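Local coordinates for hypothetical glycoside hydrolase (PDB 3TAW), which is of unknown function but belongs to a family of carbohydrate-active proteins built on a five-bladed beta-propeller, at residues Glu174-Ala179 / Met201-Lys206; Leu244-Pro249 / Thr321-Gly326. One frame throughout, in Å; residues are numbered along the deposited sequence. Where two conformers were deposited one is given.

Contact 1 of 2, residues Glu174-Ala179 / Met201-Lys206; sequences EATKSA and MYWGEK. With EDO (1,2-ethanediol), chain K; EDO (1,2-ethanediol), chain P.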
ATOM      1  N   GLU A 174     -14.015   0.698 -13.579  1.00 23.35           N
ATOM      2  CA  GLU A 174     -12.718   1.252 -13.916  1.00 23.35           C
ATOM      3  C   GLU A 174     -11.656   0.518 -13.141  1.00 21.31           C
ATOM      4  O   GLU A 174     -11.930   0.017 -12.036  1.00 21.08           O
ATOM      5  CB  GLU A 174     -12.684   2.741 -13.573  1.00 24.69           C
ATOM      6  CG  GLU A 174     -13.517   3.566 -14.547  1.00 27.95           C
ATOM      7  CD  GLU A 174     -12.941   3.527 -15.946  1.00 29.61           C
ATOM      8  OE1 GLU A 174     -11.792   3.988 -16.111  1.00 31.75           O
ATOM      9  OE2 GLU A 174     -13.615   3.014 -16.863  1.00 32.43           O
ATOM     10  N   ALA A 175     -10.460   0.454 -13.716  1.00 19.74           N
ATOM     11  CA  ALA A 175      -9.306  -0.145 -13.046  1.00 19.03           C
ATOM     12  C   ALA A 175      -8.814   0.790 -11.947  1.00 17.76           C
ATOM     13  O   ALA A 175      -8.416   1.901 -12.251  1.00 17.59           O
ATOM     14  CB  ALA A 175      -8.185  -0.397 -14.045  1.00 19.58           C
ATOM     15  N   THR A 176      -8.869   0.347 -10.681  1.00 16.75           N
ATOM     16  CA  THR A 176      -8.471   1.150  -9.541  1.00 15.76           C
ATOM     17  C   THR A 176      -7.714   0.276  -8.526  1.00 16.19           C
ATOM     18  O   THR A 176      -7.877  -0.952  -8.513  1.00 15.83           O
ATOM     19  CB  THR A 176      -9.674   1.806  -8.834  1.00 15.63           C
ATOM     20  OG1 THR A 176     -10.566   0.807  -8.319  1.00 15.01           O
ATOM     21  CG2 THR A 176     -10.463   2.745  -9.813  1.00 15.46           C
ATOM     22  N   LYS A 177      -6.868   0.931  -7.733  1.00 15.60           N
ATOM     23  CA  LYS A 177      -6.008   0.274  -6.749  1.00 15.33           C
ATOM     24  C   LYS A 177      -5.201   1.323  -6.003  1.00 14.45           C
ATOM     25  O   LYS A 177      -5.196   2.497  -6.391  1.00 14.46           O
ATOM     26  CB  LYS A 177      -5.039  -0.716  -7.419  1.00 15.92           C
ATOM     27  CG  LYS A 177      -4.222  -0.107  -8.567  1.00 16.72           C
ATOM     28  CD  LYS A 177      -3.098  -1.022  -9.069  1.00 17.75           C
ATOM     29  CE  LYS A 177      -3.628  -2.324  -9.639  1.00 18.21           C
ATOM     30  NZ  LYS A 177      -2.534  -3.246 -10.083  1.00 18.61           N
ATOM     31  N   SER A 178      -4.553   0.890  -4.918  1.00 13.34           N
ATOM     32  CA  SER A 178      -3.462   1.616  -4.260  1.00 12.68           C
ATOM     33  C   SER A 178      -3.926   2.866  -3.531  1.00 12.22           C
ATOM     34  O   SER A 178      -3.773   3.988  -4.032  1.00 11.75           O
ATOM     35  CB  SER A 178      -2.339   1.937  -5.259  1.00 13.35           C
ATOM     36  OG  SER A 178      -1.966   0.735  -5.934  1.00 14.35           O
ATOM     37  N   ALA A 179      -4.470   2.669  -2.331  1.00 11.43           N
ATOM     38  CA  ALA A 179      -5.076   3.764  -1.582  1.00 11.73           C
ATOM     39  C   ALA A 179      -4.372   4.060  -0.265  1.00 11.58           C
ATOM     40  O   ALA A 179      -4.077   3.153   0.502  1.00 11.82           O
ATOM     41  CB  ALA A 179      -6.558   3.476  -1.329  1.00 11.88           C
HETATM   42  N   MSE A 201      -8.711  10.040   1.242  1.00 12.53           N
HETATM   43  CA  MSE A 201      -7.584   9.241   0.802  0.50 12.25           C
HETATM   44  C   MSE A 201      -7.026   9.742  -0.516  1.00 12.12           C
HETATM   45  O   MSE A 201      -7.726  10.383  -1.313  1.00 12.40           O
HETATM   46  CB  MSE A 201      -7.950   7.752   0.713  0.50 12.34           C
HETATM   47  CG  MSE A 201      -9.007   7.437  -0.295  0.50 12.61           C
HETATM   48 SE   MSE A 201      -9.499   5.557  -0.279  0.38 13.04          SE
HETATM   49  CE  MSE A 201     -10.441   5.594  -1.964  0.50 12.70           C
ATOM     50  N   TYR A 202      -5.731   9.490  -0.687  1.00 12.12           N
ATOM     51  CA  TYR A 202      -5.049   9.607  -1.971  1.00 12.05           C
ATOM     52  C   TYR A 202      -5.060   8.205  -2.551  1.00 12.31           C
ATOM     53  O   TYR A 202      -4.899   7.211  -1.807  1.00 12.99           O
ATOM     54  CB  TYR A 202      -3.609  10.137  -1.793  1.00 11.95           C
ATOM     55  CG  TYR A 202      -3.593  11.474  -1.120  1.00 12.09           C
ATOM     56  CD1 TYR A 202      -3.557  11.574   0.270  1.00 12.08           C
ATOM     57  CD2 TYR A 202      -3.647  12.649  -1.859  1.00 12.16           C
ATOM     58  CE1 TYR A 202      -3.577  12.810   0.903  1.00 12.12           C
ATOM     59  CE2 TYR A 202      -3.682  13.899  -1.227  1.00 12.41           C
ATOM     60  CZ  TYR A 202      -3.651  13.969   0.149  1.00 12.55           C
ATOM     61  OH  TYR A 202      -3.676  15.178   0.810  1.00 12.65           O
ATOM     62  N   TRP A 203      -5.292   8.076  -3.848  1.00 12.28           N
ATOM     63  CA  TRP A 203      -5.256   6.743  -4.446  1.00 12.23           C
ATOM     64  C   TRP A 203      -4.783   6.815  -5.888  1.00 12.71           C
ATOM     65  O   TRP A 203      -4.815   7.876  -6.523  1.00 12.77           O
ATOM     66  CB  TRP A 203      -6.634   6.055  -4.318  1.00 12.22           C
ATOM     67  CG  TRP A 203      -7.671   6.696  -5.185  1.00 12.52           C
ATOM     68  CD1 TRP A 203      -8.414   7.801  -4.899  1.00 13.08           C
ATOM     69  CD2 TRP A 203      -8.007   6.315  -6.516  1.00 13.17           C
ATOM     70  NE1 TRP A 203      -9.223   8.110  -5.955  1.00 13.71           N
ATOM     71  CE2 TRP A 203      -8.994   7.209  -6.969  1.00 13.55           C
ATOM     72  CE3 TRP A 203      -7.580   5.291  -7.359  1.00 13.22           C
ATOM     73  CZ2 TRP A 203      -9.555   7.123  -8.244  1.00 14.01           C
ATOM     74  CZ3 TRP A 203      -8.132   5.193  -8.614  1.00 13.53           C
ATOM     75  CH2 TRP A 203      -9.108   6.119  -9.060  1.00 14.08           C
ATOM     76  N   GLY A 204      -4.328   5.682  -6.399  1.00 12.97           N
ATOM     77  CA  GLY A 204      -3.995   5.569  -7.812  1.00 13.44           C
ATOM     78  C   GLY A 204      -2.612   5.030  -8.092  1.00 14.15           C
ATOM     79  O   GLY A 204      -1.745   4.999  -7.214  1.00 13.71           O
ATOM     80  N   GLU A 205      -2.427   4.638  -9.344  1.00 14.90           N
ATOM     81  CA  GLU A 205      -1.173   4.123  -9.891  1.00 15.82           C
ATOM     82  C   GLU A 205      -0.628   5.049 -11.007  1.00 16.28           C
ATOM     83  O   GLU A 205       0.518   5.444 -10.971  1.00 16.54           O
ATOM     84  CB  GLU A 205      -1.425   2.718 -10.460  1.00 16.36           C
ATOM     85  CG  GLU A 205      -0.246   2.074 -11.143  1.00 17.43           C
ATOM     86  CD  GLU A 205      -0.604   0.782 -11.891  1.00 19.46           C
ATOM     87  OE1 GLU A 205      -1.758   0.599 -12.342  1.00 20.38           O
ATOM     88  OE2 GLU A 205       0.301  -0.039 -12.075  1.00 20.40           O
ATOM     89  N   LYS A 206      -1.450   5.357 -12.008  1.00 17.43           N
ATOM     90  CA  LYS A 206      -1.018   6.146 -13.158  1.00 18.66           C
ATOM     91  C   LYS A 206      -0.911   7.650 -12.855  1.00 17.80           C
ATOM     92  O   LYS A 206      -0.209   8.360 -13.554  1.00 18.13           O
ATOM     93  CB  LYS A 206      -1.981   5.947 -14.321  1.00 21.53           C
ATOM     94  CG  LYS A 206      -2.046   4.519 -14.845  1.00 24.81           C
ATOM     95  CD  LYS A 206      -3.099   4.380 -15.950  1.00 28.44           C
ATOM     96  CE  LYS A 206      -2.842   3.201 -16.891  1.00 32.06           C
ATOM     97  NZ  LYS A 206      -2.218   2.004 -16.241  1.00 34.33           N
TER
HETATM   98  C1  EDO K 396     -13.788   0.913  -9.035  1.00 23.26           C
HETATM   99  O1  EDO K 396     -12.760   0.093  -9.556  1.00 21.88           O
HETATM  100  C2  EDO K 396     -14.366   0.460  -7.686  1.00 24.82           C
HETATM  101  O2  EDO K 396     -13.631   0.827  -6.518  1.00 26.51           O
HETATM  102  C1  EDO P 401      -3.727  -6.198 -12.505  1.00 29.37           C
HETATM  103  O1  EDO P 401      -3.918  -4.779 -12.421  1.00 32.56           O
HETATM  104  C2  EDO P 401      -3.893  -6.781 -11.114  1.00 27.90           C
HETATM  105  O2  EDO P 401      -3.356  -5.856 -10.171  1.00 27.00           O
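Ala179 and Trp203 form an antiparallel non-hydrogen-bonded pair, CA to CA 4.1 Å, just where the loop through Ser178 enters strand 179-186 and strand 199-203 runs out into Gly204. Their side chains share one face of the sheet, with Ala179 CB 3.9 Å from Trp203 CB. One residue further on, the N-H of Gly204 returns to Ser178 O at 3.0 Å, fairly straight at 154° though tilted from the carbonyl plane. The same N-H makes a weak second bond to Lys177 O at 3.3 Å.

The first torsion of Trp203 (chi1 70°) seats CG between the backbone N and the carbonyl carbon, and chi2 (-83°) then turns the CE3/CZ3 side of the indole toward Thr176 and Lys177. There Trp203 CZ3 meets Thr176 CG2 at 3.6 Å on an oblique approach, while Lys177 O lies at the ring edge, near its plane, 3.8 Å from Trp203 CE3. Thr176 OG1 is occupied otherwise: it donates to O1 of one 1,2-ethanediol at 2.6 Å, which in turn donates to Glu174 O, and it also bonds Leu145 N.

At the other end Lys177 CD passes Glu205 OE1, and beyond it the chain bends at chi3, turning CE and NZ. Lys177 NZ stays 4.5 Å from Glu205 OE1 and bonds both oxygens of a second 1,2-ethanediol. Ser178 OG pairs with Glu246 OE2 rather than across this contact.

The chemistry thus divides in two. One good and one weak bond from a single N-H, with the indole packing, hold the loop against the strand. The polar ends of Lys177 and Glu205, too far apart for a salt bridge, both bond one oxygen of an unidentified ligand, which like the ethanediol is probably from the crystallisation liquor; a pocket rim here is only a possibility.

Contact 2 of 2, residues Leu244-Pro249 / Thr321-Gly326; sequences LTECGP and TVFVEG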
ATOM      1  N   LEU A 244       4.967   6.206 -13.553  1.00 15.87           N
ATOM      2  CA  LEU A 244       3.875   5.993 -12.585  1.00 15.44           C
ATOM      3  C   LEU A 244       4.139   6.772 -11.314  1.00 14.80           C
ATOM      4  O   LEU A 244       5.292   7.011 -10.952  1.00 14.99           O
ATOM      5  CB  LEU A 244       3.698   4.506 -12.225  1.00 15.45           C
ATOM      6  CG  LEU A 244       3.431   3.503 -13.349  1.00 16.09           C
ATOM      7  CD1 LEU A 244       3.553   2.069 -12.793  1.00 15.73           C
ATOM      8  CD2 LEU A 244       2.084   3.751 -14.045  1.00 15.99           C
ATOM      9  N   THR A 245       3.046   7.162 -10.659  1.00 14.44           N
ATOM     10  CA  THR A 245       3.056   7.760  -9.306  1.00 14.25           C
ATOM     11  C   THR A 245       2.004   7.019  -8.462  1.00 13.84           C
ATOM     12  O   THR A 245       0.813   7.368  -8.462  1.00 14.38           O
ATOM     13  CB  THR A 245       2.724   9.259  -9.320  1.00 14.50           C
ATOM     14  OG1 THR A 245       1.489   9.467 -10.012  1.00 15.08           O
ATOM     15  CG2 THR A 245       3.833  10.060 -10.011  1.00 14.51           C
ATOM     16  N   GLU A 246       2.445   5.966  -7.783  1.00 13.42           N
ATOM     17  CA  GLU A 246       1.527   5.014  -7.161  1.00 12.93           C
ATOM     18  C   GLU A 246       1.561   5.147  -5.637  1.00 12.49           C
ATOM     19  O   GLU A 246       2.615   4.963  -4.989  1.00 12.46           O
ATOM     20  CB  GLU A 246       1.858   3.579  -7.589  1.00 13.25           C
ATOM     21  CG  GLU A 246       0.903   2.547  -7.047  1.00 13.16           C
ATOM     22  CD  GLU A 246       0.959   1.225  -7.780  1.00 14.10           C
ATOM     23  OE1 GLU A 246       1.983   0.973  -8.461  1.00 14.67           O
ATOM     24  OE2 GLU A 246      -0.032   0.464  -7.691  1.00 14.93           O
ATOM     25  N   CYS A 247       0.404   5.454  -5.062  1.00 12.36           N
ATOM     26  CA  CYS A 247       0.315   5.704  -3.638  1.00 12.14           C
ATOM     27  C   CYS A 247       0.868   4.532  -2.818  1.00 12.15           C
ATOM     28  O   CYS A 247       0.763   3.383  -3.211  1.00 11.88           O
ATOM     29  CB  CYS A 247      -1.123   6.001  -3.250  1.00 12.59           C
ATOM     30  SG  CYS A 247      -1.730   7.534  -3.945  1.00 13.70           S
ATOM     31  N   GLY A 248       1.485   4.870  -1.686  1.00 11.40           N
ATOM     32  CA  GLY A 248       2.158   3.908  -0.835  1.00 11.32           C
ATOM     33  C   GLY A 248       1.345   3.630   0.426  1.00 10.81           C
ATOM     34  O   GLY A 248       0.143   3.325   0.346  1.00 11.19           O
ATOM     35  N   PRO A 249       1.974   3.724   1.606  1.00 10.83           N
ATOM     36  CA  PRO A 249       1.233   3.508   2.827  1.00 10.58           C
ATOM     37  C   PRO A 249       0.234   4.630   3.117  1.00 10.62           C
ATOM     38  O   PRO A 249       0.183   5.626   2.382  1.00 10.48           O
ATOM     39  CB  PRO A 249       2.335   3.484   3.903  1.00 10.62           C
ATOM     40  CG  PRO A 249       3.401   4.340   3.356  1.00 11.27           C
ATOM     41  CD  PRO A 249       3.377   4.137   1.868  1.00 10.74           C
ATOM     42  N   THR A 321      12.026  -3.210  -7.439  1.00 15.67           N
ATOM     43  CA  THR A 321      11.191  -2.272  -6.695  1.00 14.89           C
ATOM     44  C   THR A 321      11.644  -2.192  -5.236  1.00 14.55           C
ATOM     45  O   THR A 321      12.239  -3.127  -4.685  1.00 14.59           O
ATOM     46  CB  THR A 321       9.665  -2.665  -6.648  1.00 14.76           C
ATOM     47  OG1 THR A 321       9.476  -3.730  -5.715  1.00 14.41           O
ATOM     48  CG2 THR A 321       9.108  -3.078  -8.002  1.00 14.41           C
ATOM     49  N   VAL A 322      11.358  -1.050  -4.640  1.00 13.51           N
ATOM     50  CA  VAL A 322      11.254  -0.927  -3.192  1.00 13.23           C
ATOM     51  C   VAL A 322       9.894  -0.282  -2.989  1.00 12.94           C
ATOM     52  O   VAL A 322       9.758   0.954  -2.910  1.00 13.28           O
ATOM     53  CB  VAL A 322      12.444  -0.158  -2.544  1.00 13.16           C
ATOM     54  CG1 VAL A 322      13.694  -1.005  -2.605  1.00 13.32           C
ATOM     55  CG2 VAL A 322      12.697   1.229  -3.172  1.00 13.23           C
ATOM     56  N   PHE A 323       8.869  -1.146  -2.916  1.00 12.37           N
ATOM     57  CA  PHE A 323       7.483  -0.729  -3.049  1.00 12.05           C
ATOM     58  C   PHE A 323       6.893  -0.480  -1.661  1.00 11.70           C
ATOM     59  O   PHE A 323       6.495  -1.412  -0.949  1.00 11.84           O
ATOM     60  CB  PHE A 323       6.677  -1.784  -3.820  1.00 12.07           C
ATOM     61  CG  PHE A 323       5.363  -1.271  -4.333  1.00 12.24           C
ATOM     62  CD1 PHE A 323       5.292  -0.531  -5.513  1.00 12.70           C
ATOM     63  CD2 PHE A 323       4.203  -1.479  -3.597  1.00 12.04           C
ATOM     64  CE1 PHE A 323       4.073  -0.046  -5.969  1.00 12.50           C
ATOM     65  CE2 PHE A 323       2.979  -0.996  -4.045  1.00 12.19           C
ATOM     66  CZ  PHE A 323       2.910  -0.289  -5.218  1.00 12.33           C
ATOM     67  N   VAL A 324       6.895   0.788  -1.266  1.00 11.24           N
ATOM     68  CA  VAL A 324       6.536   1.177   0.087  1.00 10.57           C
ATOM     69  C   VAL A 324       5.049   1.074   0.289  1.00 10.57           C
ATOM     70  O   VAL A 324       4.280   1.538  -0.528  1.00 10.23           O
ATOM     71  CB  VAL A 324       7.098   2.567   0.462  1.00 10.46           C
ATOM     72  CG1 VAL A 324       8.643   2.503   0.474  1.00 10.59           C
ATOM     73  CG2 VAL A 324       6.559   3.653  -0.465  1.00 10.59           C
ATOM     74  N   GLU A 325       4.634   0.440   1.392  1.00 10.48           N
ATOM     75  CA  GLU A 325       3.205   0.123   1.543  1.00 10.49           C
ATOM     76  C   GLU A 325       2.681  -0.026   2.964  1.00 10.30           C
ATOM     77  O   GLU A 325       1.467   0.069   3.177  1.00 10.70           O
ATOM     78  CB  GLU A 325       2.913  -1.148   0.725  1.00 10.88           C
ATOM     79  CG  GLU A 325       1.430  -1.513   0.592  1.00 11.26           C
ATOM     80  CD  GLU A 325       1.172  -2.582  -0.483  1.00 12.37           C
ATOM     81  OE1 GLU A 325       2.007  -2.730  -1.397  1.00 13.51           O
ATOM     82  OE2 GLU A 325       0.130  -3.302  -0.408  1.00 12.72           O
ATOM     83  N   GLY A 326       3.572  -0.312   3.923  1.00 10.07           N
ATOM     84  CA  GLY A 326       3.234  -0.424   5.343  1.00 10.06           C
ATOM     85  C   GLY A 326       4.135   0.504   6.162  1.00 10.13           C
ATOM     86  O   GLY A 326       5.324   0.613   5.903  1.00 10.12           O
TER
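The CA atoms of Pro249 and Glu325 are 4.1 Å apart, where Glu246-Pro249 and Phe323-Gly326 run in nearly the same direction, 27° apart. The meeting is not a sheet pairing. Gly248 CA lies 3.2 Å from Val324 O, and Pro249 CA makes a CH...O contact with Glu325 O at 3.5 Å, but the segments exchange no backbone hydrogen bonds.

Among the side chains, Glu246 and Phe323 carry the encounter earlier along both segments. Both leave their backbones with CG opposite N (chi1 -177° for Glu246), and the extended glutamate, whose OE2 is engaged by Ser178, reaches the rim of the phenyl ring. Glu246 OE1 stands 3.4 Å from Phe323 CE1, near the ring plane, and Glu246 CD lies 3.6 Å from Phe323 CZ. Carboxylate and ring are almost perpendicular, and Glu325 OE1 also lies at the edge of the ring in its plane, so that two carboxylates sit around it. Toward the C-terminal ends of the segments, Pro249 CD packs against Val324 CG2 at 4.0 Å, and Pro249 CB lies beside the carbonyl of Glu325.

Arg122, on strand 117-125, accompanies the junction by bonding Gly248 O and Cys247 O; its link to Glu325 is long and weak. Glu325 and Gly326 together form a classic beta bulge against strand 333-340.

Such close packing without pairing is what the first strands of neighbouring blades show around the axis of a beta-propeller; an unidentified ligand about 4 Å from the Phe323 side chain, though probably from the crystallisation liquor, is consistent with a place beside the central pocket.

Overall arrangement
After two short strands the chain builds two four-stranded antiparallel blades, then enters the third through 174-179. Contact 1 closes a short loop of 21 residues, joining the entry of that blade's first strand to the end of strand 199-203. Contact 2 opens only afterwards and spans 71 residues, bringing the first strand of the fourth blade beside that of the last. The two closures are therefore in series, neither nested nor crossed. They nevertheless touch, with centres 11 Å apart, through two probable hydrogen bonds: one between a serine and a glutamate, the other between Glu205 O and Thr245 N. Three successive blades are thereby tied together near the propeller's centre.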